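Local coordinates for surface protein SPB1 (Streptococcus agalactiae, PDB 4UZG) that probably builds the shaft of the group B streptococcal type 2b pilus as its repeating, sortase-assembled backbone subunit, at residues 2-13 with 161-169; 231-239 with 252-260. All coordinates share one frame; numbering follows the deposited sequence.

Contact 1 of 2, residues 2-13 with 161-169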
loop_
_atom_site.group_PDB
_atom_site.type_symbol
_atom_site.label_atom_id
_atom_site.label_comp_id
_atom_site.label_asym_id
_atom_site.label_seq_id
_atom_site.Cartn_x
_atom_site.Cartn_y
_atom_site.Cartn_z
ATOM N N GLY A 2 -8.463 3.062 -13.003
ATOM C CA GLY A 2 -8.103 2.361 -14.220
ATOM C C GLY A 2 -8.210 0.853 -14.081
ATOM O O GLY A 2 -8.947 0.350 -13.228
ATOM N N GLY A 3 -7.475 0.142 -14.935
ATOM C CA GLY A 3 -7.496 -1.318 -15.006
ATOM C C GLY A 3 -6.618 -2.035 -13.999
ATOM O O GLY A 3 -6.633 -3.244 -13.930
ATOM N N LYS A 4 -5.864 -1.298 -13.205
ATOM C CA LYS A 4 -5.089 -1.864 -12.117
ATOM C C LYS A 4 -5.524 -1.125 -10.851
ATOM O O LYS A 4 -5.436 0.106 -10.792
ATOM C CB LYS A 4 -3.581 -1.726 -12.325
ATOM C CG LYS A 4 -2.769 -2.496 -11.292
ATOM C CD LYS A 4 -1.247 -2.346 -11.451
ATOM C CE LYS A 4 -0.538 -3.210 -10.460
ATOM N NZ LYS A 4 0.931 -3.062 -10.474
ATOM N N THR A 5 -6.000 -1.877 -9.861
ATOM C CA THR A 5 -6.519 -1.294 -8.624
ATOM C C THR A 5 -5.985 -2.037 -7.409
ATOM O O THR A 5 -5.452 -3.147 -7.530
ATOM C CB THR A 5 -8.071 -1.342 -8.604
ATOM O OG1 THR A 5 -8.509 -2.694 -8.724
ATOM C CG2 THR A 5 -8.679 -0.521 -9.721
ATOM N N VAL A 6 -6.110 -1.396 -6.247
ATOM C CA VAL A 6 -5.802 -2.009 -4.961
ATOM C C VAL A 6 -7.042 -1.945 -4.081
ATOM O O VAL A 6 -7.939 -1.124 -4.320
ATOM C CB VAL A 6 -4.580 -1.377 -4.265
ATOM C CG1 VAL A 6 -3.348 -1.673 -5.095
ATOM C CG2 VAL A 6 -4.760 0.114 -4.047
ATOM N N ASP A 7 -7.067 -2.760 -3.026
ATOM C CA ASP A 7 -8.255 -2.932 -2.232
ATOM C C ASP A 7 -8.503 -1.860 -1.179
ATOM O O ASP A 7 -9.616 -1.786 -0.673
ATOM C CB ASP A 7 -8.318 -4.333 -1.599
ATOM C CG ASP A 7 -7.238 -4.619 -0.574
ATOM O OD1 ASP A 7 -6.066 -4.268 -0.753
ATOM O OD2 ASP A 7 -7.580 -5.261 0.417
ATOM N N GLN A 8 -7.505 -1.057 -0.833
ATOM C CA GLN A 8 -7.673 -0.011 0.183
ATOM C C GLN A 8 -7.068 1.277 -0.315
ATOM O O GLN A 8 -6.064 1.276 -1.040
ATOM C CB GLN A 8 -6.978 -0.389 1.499
ATOM C CG GLN A 8 -7.559 -1.654 2.137
ATOM C CD GLN A 8 -8.862 -1.393 2.860
ATOM O OE1 GLN A 8 -8.874 -0.720 3.863
ATOM N NE2 GLN A 8 -9.965 -1.919 2.348
ATOM N N LYS A 9 -7.614 2.402 0.141
ATOM C CA LYS A 9 -7.087 3.708 -0.208
ATOM C C LYS A 9 -5.703 3.968 0.393
ATOM O O LYS A 9 -4.886 4.671 -0.196
ATOM C CB LYS A 9 -8.061 4.804 0.235
ATOM C CG LYS A 9 -9.381 4.791 -0.500
ATOM C CD LYS A 9 -10.339 5.865 0.048
ATOM C CE LYS A 9 -10.771 5.616 1.522
ATOM N NZ LYS A 9 -11.664 4.421 1.726
ATOM N N THR A 10 -5.463 3.432 1.588
ATOM C CA THR A 10 -4.175 3.544 2.274
ATOM C C THR A 10 -3.924 2.280 3.057
ATOM O O THR A 10 -4.842 1.488 3.321
ATOM C CB THR A 10 -4.112 4.751 3.239
ATOM O OG1 THR A 10 -5.057 4.560 4.286
ATOM C CG2 THR A 10 -4.376 6.058 2.553
ATOM N N TYR A 11 -2.672 2.116 3.466
ATOM C CA TYR A 11 -2.196 0.949 4.191
ATOM C C TYR A 11 -1.212 1.376 5.259
ATOM O O TYR A 11 -0.608 2.438 5.168
ATOM C CB TYR A 11 -1.452 -0.002 3.240
ATOM C CG TYR A 11 -2.308 -0.566 2.140
ATOM C CD1 TYR A 11 -3.031 -1.731 2.324
ATOM C CD2 TYR A 11 -2.399 0.064 0.910
ATOM C CE1 TYR A 11 -3.835 -2.243 1.306
ATOM C CE2 TYR A 11 -3.190 -0.444 -0.114
ATOM C CZ TYR A 11 -3.908 -1.586 0.088
ATOM O OH TYR A 11 -4.677 -2.047 -0.954
ATOM N N SER A 12 -1.017 0.522 6.247
ATOM C CA SER A 12 0.150 0.596 7.122
ATOM C C SER A 12 1.236 -0.324 6.590
ATOM O O SER A 12 0.968 -1.373 5.998
ATOM C CB SER A 12 -0.174 0.175 8.556
ATOM O OG SER A 12 -0.959 1.152 9.202
ATOM N N VAL A 13 2.492 0.069 6.824
ATOM C CA VAL A 13 3.629 -0.791 6.544
ATOM C C VAL A 13 3.401 -2.160 7.182
ATOM O O VAL A 13 2.974 -2.263 8.334
ATOM C CB VAL A 13 4.922 -0.095 7.002
ATOM C CG1 VAL A 13 6.089 -1.068 7.059
ATOM C CG2 VAL A 13 5.235 1.076 6.072
ATOM N N GLY A 161 -0.409 0.366 -20.693
ATOM C CA GLY A 161 -0.515 -0.168 -19.359
ATOM C C GLY A 161 -1.351 0.621 -18.404
ATOM O O GLY A 161 -1.814 1.726 -18.679
ATOM N N GLN A 162 -1.485 0.016 -17.235
ATOM C CA GLN A 162 -2.344 0.492 -16.166
ATOM C C GLN A 162 -1.515 0.520 -14.882
ATOM O O GLN A 162 -0.825 -0.452 -14.566
ATOM C CB GLN A 162 -3.585 -0.406 -15.991
ATOM C CG GLN A 162 -4.456 -0.548 -17.237
ATOM C CD GLN A 162 -5.160 0.732 -17.646
ATOM O OE1 GLN A 162 -5.712 1.451 -16.804
ATOM N NE2 GLN A 162 -5.183 1.006 -18.947
ATOM N N LYS A 163 -1.587 1.628 -14.156
ATOM C CA LYS A 163 -0.758 1.832 -12.986
ATOM C C LYS A 163 -1.612 2.037 -11.753
ATOM O O LYS A 163 -2.751 2.517 -11.849
ATOM C CB LYS A 163 0.078 3.097 -13.165
ATOM C CG LYS A 163 1.128 3.000 -14.231
ATOM C CD LYS A 163 2.093 4.175 -14.191
ATOM C CE LYS A 163 1.487 5.486 -14.560
ATOM N NZ LYS A 163 2.591 6.476 -14.813
ATOM N N VAL A 164 -1.032 1.746 -10.586
ATOM C CA VAL A 164 -1.651 2.142 -9.333
ATOM C C VAL A 164 -0.540 2.425 -8.330
ATOM O O VAL A 164 0.511 1.802 -8.378
ATOM C CB VAL A 164 -2.696 1.094 -8.832
ATOM C CG1 VAL A 164 -2.003 -0.161 -8.348
ATOM C CG2 VAL A 164 -3.592 1.677 -7.753
ATOM N N THR A 165 -0.798 3.378 -7.440
ATOM C CA THR A 165 0.159 3.795 -6.416
ATOM C C THR A 165 -0.367 3.411 -5.039
ATOM O O THR A 165 -1.459 3.822 -4.665
ATOM C CB THR A 165 0.358 5.327 -6.479
ATOM O OG1 THR A 165 0.764 5.721 -7.804
ATOM C CG2 THR A 165 1.389 5.796 -5.434
ATOM N N VAL A 166 0.388 2.608 -4.299
ATOM C CA VAL A 166 -0.000 2.306 -2.923
ATOM C C VAL A 166 0.350 3.507 -2.047
ATOM O O VAL A 166 1.314 4.231 -2.308
ATOM C CB VAL A 166 0.648 1.031 -2.364
ATOM C CG1 VAL A 166 0.179 -0.201 -3.141
ATOM C CG2 VAL A 166 2.162 1.178 -2.312
ATOM N N ARG A 167 -0.470 3.752 -1.033
ATOM C CA ARG A 167 -0.341 4.962 -0.222
ATOM C C ARG A 167 -0.300 4.661 1.263
ATOM O O ARG A 167 -0.990 3.748 1.738
ATOM C CB ARG A 167 -1.525 5.894 -0.481
ATOM C CG ARG A 167 -1.809 6.279 -1.890
ATOM C CD ARG A 167 -1.066 7.447 -2.287
ATOM N NE ARG A 167 -1.232 7.845 -3.676
ATOM C CZ ARG A 167 -0.419 8.703 -4.240
ATOM N NH1 ARG A 167 0.560 9.228 -3.537
ATOM N NH2 ARG A 167 -0.552 9.011 -5.505
ATOM N N ASP A 168 0.459 5.471 1.991
ATOM C CA ASP A 168 0.436 5.465 3.443
ATOM C C ASP A 168 0.650 6.883 3.966
ATOM O O ASP A 168 0.867 7.809 3.185
ATOM C CB ASP A 168 1.402 4.420 4.043
ATOM C CG ASP A 168 2.867 4.710 3.854
ATOM O OD1 ASP A 168 3.284 5.821 3.532
ATOM O OD2 ASP A 168 3.641 3.727 4.101
ATOM N N GLY A 169 0.531 7.042 5.279
ATOM C CA GLY A 169 0.595 8.335 5.921
ATOM C C GLY A 169 1.718 8.460 6.935
ATOM O O GLY A 169 2.378 7.484 7.302
HETATM O O HOH W 1 -5.109 1.616 -13.366
HETATM O O HOH W 2 -3.207 2.576 -1.488
#
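The carbonyl oxygen of Arg167 is gripped by two groups of segment 2-13. Tyr11 N donates to Arg167 O at 2.9 Å. Thr10 CA adds a CH...O contact, lying 3.2 Å from Arg167 O. The same oxygen sits near the plane of the Tyr11 ring, at its edge. The far end of that ring is also held: its OH donates to Asp7 OD1 and accepts from Gln8 N.

At the other end, Gln162 bends at chi2 and turns its amide toward the N-terminus. Gly3 N reaches Gln162 OE1 at 2.9 Å in an almost straight bond (176°), coming from above the carbonyl plane. Between these ends run strands 4-6 and 162-165, the two outermost strands of a mixed sheet. Their axes approach to 5.9 Å at 20°, roughly parallel. A water fills in between them, accepting from Lys4 N (3.0 Å) and donating to Lys163 O (2.9 Å). A second water accepts from Arg167 N and donates to Gln8 O.

Lys4 swings CG away from its own N (chi1 -172°) and stays extended. It crosses Val164 at about a right angle, with CG 3.8 Å from Val164 CG1. Its NZ is covalently joined to CG of Asn147 on strand 146-153. This is the intramolecular Lys-Asn isopeptide bond known from Gram-positive pilins. Val164 CG1 also packs on Val6 CG1 at 3.8 Å. Arg167 leads its guanidinium away, to Ala140 O and Gly138 O, with Thr165 CG2 over one face.

Contact 2 of 2, residues 231-239 with 252-260. With EDO (1,2-ethanediol), chain B.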
loop_
_atom_site.group_PDB
_atom_site.type_symbol
_atom_site.label_atom_id
_atom_site.label_comp_id
_atom_site.label_asym_id
_atom_site.label_seq_id
_atom_site.Cartn_x
_atom_site.Cartn_y
_atom_site.Cartn_z
ATOM N N LEU A 231 1.656 4.707 8.214
ATOM C CA LEU A 231 0.393 4.392 8.872
ATOM C C LEU A 231 -0.788 4.573 7.906
ATOM O O LEU A 231 -0.874 5.523 7.138
ATOM C CB LEU A 231 0.161 5.342 10.053
ATOM C CG LEU A 231 1.149 5.196 11.205
ATOM C CD1 LEU A 231 1.015 6.372 12.142
ATOM C CD2 LEU A 231 0.924 3.898 11.932
ATOM N N LYS A 232 -1.752 3.683 8.054
ATOM C CA LYS A 232 -3.028 3.747 7.388
ATOM C C LYS A 232 -3.805 4.980 7.851
ATOM O O LYS A 232 -3.663 5.432 8.996
ATOM C CB LYS A 232 -3.801 2.448 7.746
ATOM C CG LYS A 232 -5.060 2.206 6.934
ATOM C CD LYS A 232 -5.671 0.855 7.301
ATOM C CE LYS A 232 -6.905 0.495 6.497
ATOM N NZ LYS A 232 -6.556 0.141 5.080
ATOM N N GLU A 233 -4.679 5.507 7.012
ATOM C CA GLU A 233 -5.587 6.556 7.439
ATOM C C GLU A 233 -6.381 6.097 8.657
ATOM O O GLU A 233 -6.655 4.905 8.830
ATOM C CB GLU A 233 -6.544 6.920 6.312
ATOM C CG GLU A 233 -7.542 5.839 6.035
ATOM C CD GLU A 233 -8.174 5.989 4.669
ATOM O OE1 GLU A 233 -7.619 5.428 3.702
ATOM O OE2 GLU A 233 -9.217 6.667 4.576
ATOM N N GLY A 234 -6.791 7.059 9.472
ATOM C CA GLY A 234 -7.596 6.771 10.645
ATOM C C GLY A 234 -7.373 7.799 11.726
ATOM O O GLY A 234 -6.769 8.840 11.517
ATOM N N THR A 235 -7.907 7.464 12.886
ATOM C CA THR A 235 -7.828 8.335 14.058
ATOM C C THR A 235 -6.884 7.701 15.076
ATOM O O THR A 235 -7.078 6.552 15.465
ATOM C CB THR A 235 -9.210 8.531 14.699
ATOM O OG1 THR A 235 -10.107 9.049 13.723
ATOM C CG2 THR A 235 -9.128 9.503 15.872
ATOM N N TYR A 236 -5.867 8.435 15.493
ATOM C CA TYR A 236 -4.859 7.953 16.411
ATOM C C TYR A 236 -4.796 8.877 17.612
ATOM O O TYR A 236 -5.334 9.987 17.589
ATOM C CB TYR A 236 -3.498 7.882 15.692
ATOM C CG TYR A 236 -3.511 6.931 14.521
ATOM C CD1 TYR A 236 -3.282 5.581 14.713
ATOM C CD2 TYR A 236 -3.808 7.358 13.230
ATOM C CE1 TYR A 236 -3.323 4.673 13.646
ATOM C CE2 TYR A 236 -3.860 6.476 12.172
ATOM C CZ TYR A 236 -3.598 5.125 12.369
ATOM O OH TYR A 236 -3.633 4.204 11.338
ATOM N N TYR A 237 -4.111 8.422 18.653
ATOM C CA TYR A 237 -4.028 9.175 19.898
ATOM C C TYR A 237 -2.603 9.164 20.409
ATOM O O TYR A 237 -1.989 8.107 20.570
ATOM C CB TYR A 237 -4.975 8.568 20.951
ATOM C CG TYR A 237 -6.425 8.683 20.529
ATOM C CD1 TYR A 237 -7.027 7.698 19.756
ATOM C CD2 TYR A 237 -7.168 9.810 20.850
ATOM C CE1 TYR A 237 -8.339 7.821 19.321
ATOM C CE2 TYR A 237 -8.494 9.946 20.411
ATOM C CZ TYR A 237 -9.068 8.939 19.653
ATOM O OH TYR A 237 -10.371 9.094 19.228
ATOM N N LEU A 238 -2.086 10.359 20.672
ATOM C CA LEU A 238 -0.732 10.530 21.181
ATOM C C LEU A 238 -0.773 10.450 22.694
ATOM O O LEU A 238 -1.422 11.280 23.330
ATOM C CB LEU A 238 -0.182 11.887 20.768
ATOM C CG LEU A 238 -0.250 12.215 19.263
ATOM C CD1 LEU A 238 0.253 13.621 18.985
ATOM C CD2 LEU A 238 0.471 11.226 18.425
ATOM N N VAL A 239 -0.085 9.476 23.264
ATOM C CA VAL A 239 -0.096 9.234 24.699
ATOM C C VAL A 239 1.301 9.538 25.257
ATOM O O VAL A 239 2.271 8.858 24.926
ATOM C CB VAL A 239 -0.486 7.789 25.005
ATOM C CG1 VAL A 239 -0.441 7.500 26.492
ATOM C CG2 VAL A 239 -1.870 7.460 24.441
ATOM N N ASN A 252 -4.145 13.399 29.516
ATOM C CA ASN A 252 -5.012 12.889 28.469
ATOM C C ASN A 252 -4.267 12.866 27.172
ATOM O O ASN A 252 -3.248 13.560 26.983
ATOM C CB ASN A 252 -6.297 13.697 28.320
ATOM C CG ASN A 252 -7.214 13.575 29.541
ATOM O OD1 ASN A 252 -7.624 14.577 30.115
ATOM N ND2 ASN A 252 -7.532 12.337 29.937
ATOM N N SER A 253 -4.738 11.984 26.306
ATOM C CA SER A 253 -4.107 11.825 25.031
ATOM C C SER A 253 -4.563 12.923 24.090
ATOM O O SER A 253 -5.513 13.656 24.371
ATOM C CB SER A 253 -4.414 10.447 24.468
ATOM O OG SER A 253 -5.783 10.345 24.132
ATOM N N GLN A 254 -3.859 13.046 22.975
ATOM C CA GLN A 254 -4.220 14.009 21.944
ATOM C C GLN A 254 -4.608 13.283 20.665
ATOM O O GLN A 254 -3.822 12.526 20.106
ATOM C CB GLN A 254 -3.080 14.970 21.674
ATOM C CG GLN A 254 -3.440 16.026 20.665
ATOM C CD GLN A 254 -2.440 17.166 20.634
ATOM O OE1 GLN A 254 -1.951 17.586 21.673
ATOM N NE2 GLN A 254 -2.109 17.641 19.442
ATOM N N LYS A 255 -5.821 13.541 20.184
ATOM C CA LYS A 255 -6.306 12.948 18.946
ATOM C C LYS A 255 -5.598 13.534 17.728
ATOM O O LYS A 255 -5.413 14.752 17.644
ATOM C CB LYS A 255 -7.804 13.208 18.840
ATOM C CG LYS A 255 -8.441 12.521 17.637
ATOM C CD LYS A 255 -9.964 12.592 17.664
ATOM C CE LYS A 255 -10.490 13.966 17.500
ATOM N NZ LYS A 255 -11.989 13.889 17.568
ATOM N N VAL A 256 -5.238 12.673 16.784
ATOM C CA VAL A 256 -4.627 13.075 15.521
ATOM C C VAL A 256 -5.280 12.256 14.406
ATOM O O VAL A 256 -5.227 11.027 14.419
ATOM C CB VAL A 256 -3.125 12.789 15.508
ATOM C CG1 VAL A 256 -2.527 13.212 14.165
ATOM C CG2 VAL A 256 -2.415 13.421 16.649
ATOM N N ILE A 257 -5.878 12.941 13.438
ATOM C CA ILE A 257 -6.485 12.291 12.293
ATOM C C ILE A 257 -5.521 12.308 11.112
ATOM O O ILE A 257 -4.930 13.329 10.765
ATOM C CB ILE A 257 -7.818 12.951 11.931
ATOM C CG1 ILE A 257 -8.817 12.704 13.072
ATOM C CG2 ILE A 257 -8.349 12.401 10.609
ATOM C CD1 ILE A 257 -10.093 13.453 12.942
ATOM N N LEU A 258 -5.411 11.147 10.486
ATOM C CA LEU A 258 -4.628 10.964 9.312
ATOM C C LEU A 258 -5.628 10.603 8.197
ATOM O O LEU A 258 -6.471 9.715 8.351
ATOM C CB LEU A 258 -3.672 9.838 9.669
ATOM C CG LEU A 258 -2.521 9.569 8.744
ATOM C CD1 LEU A 258 -1.645 10.792 8.408
ATOM C CD2 LEU A 258 -1.665 8.468 9.333
ATOM N N GLY A 259 -5.543 11.309 7.077
ATOM C CA GLY A 259 -6.496 11.129 5.992
ATOM C C GLY A 259 -7.675 12.083 6.088
ATOM O O GLY A 259 -7.543 13.189 6.604
ATOM N N ASP A 260 -8.837 11.670 5.584
ATOM C CA ASP A 260 -10.013 12.533 5.599
ATOM C C ASP A 260 -10.287 13.049 6.994
ATOM O O ASP A 260 -10.338 12.274 7.945
ATOM C CB ASP A 260 -11.253 11.772 5.112
ATOM C CG ASP A 260 -11.219 11.464 3.624
ATOM O OD1 ASP A 260 -10.503 12.169 2.887
ATOM O OD2 ASP A 260 -11.929 10.524 3.205
HETATM C C1 EDO B . -8.470 3.620 12.944
HETATM O O1 EDO B . -9.044 4.904 13.046
HETATM C C2 EDO B . -6.988 3.707 13.260
HETATM O O2 EDO B . -6.771 4.042 14.614
HETATM O O HOH W 3 -8.232 9.210 3.930
HETATM O O HOH W 4 -0.601 13.684 24.886
#
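Backbone bonds join Gly234, Tyr236 and Leu238 to Leu258, Val256 and Gln254. These are the antiparallel hydrogen-bonded pairs, and each has both of its bonds. Leu258 N to Gly234 O is 2.9 Å and practically straight (178°). Val256 N to Tyr236 O is 2.8 Å. Thr235 with Ile257 and Tyr237 with Lys255 are the non-hydrogen-bonded pairs between them.

Apolar contacts line the face that carries Tyr236, Leu238, Val256 and Leu258. Leu238 CD1 meets Val256 CG2 at 3.6 Å. With CG anti to the backbone N (chi1 -168°), the Leu258 side chain carries CD2 to Leu231 CB, 3.7 Å away, and toward Tyr236 CE2. The Tyr236 hydroxyl donates to Lys232 O, which lies in the ring plane at its edge; this bond would fix the ring's far end.

The other face is more mixed. Lys255 runs alongside Tyr237, pointing the same way, with CB 3.7 Å from Tyr237 CE2. Its CG touches Thr235 CG2 at 3.6 Å. Ser253 OG lies near Tyr237 CD2.

An ethanediol, probably from the crystallisation liquor, takes up the peptide edge of Thr235. Thr235 N donates to its O1 (2.8 Å), and its O2 donates to Thr235 O (2.7 Å). That O2 also lies over one face of the Tyr236 ring, toward the rim.

The pair belongs to the prealbumin-like domain. Strand 254-258 is one of the two outer strands of a four-stranded antiparallel sheet, and strand 234-240 separates it from strand 188-192. Leu238 packs on Leu191, on Ile173 of strand 169-177 and on Val277 of strand 273-279; Val256 packs on Val273 and Pro275.

How the contacts relate
Contacts 1 and 2 lie in different parts of the chain, their centres about 22 Å apart. Both are partly buried and both involve edge strands. Contact 1 brings together the two outermost strands of the larger sheet; strands 4-6 and 162-165 are joined by water and side-chain packing, and the direct hydrogen bonds lie toward the ends of the contact. Contact 2 joins an inner strand to an edge strand through regular antiparallel backbone pairing. Contact 1 lies nearer the centre of the chain, about 6 Å from it against 19 Å. The two touch where segment 2-13 meets residues 231-233: Lys232 NZ probably bonds Gln8 OE1, and Glu233 OE1 probably bonds Thr10 OG1.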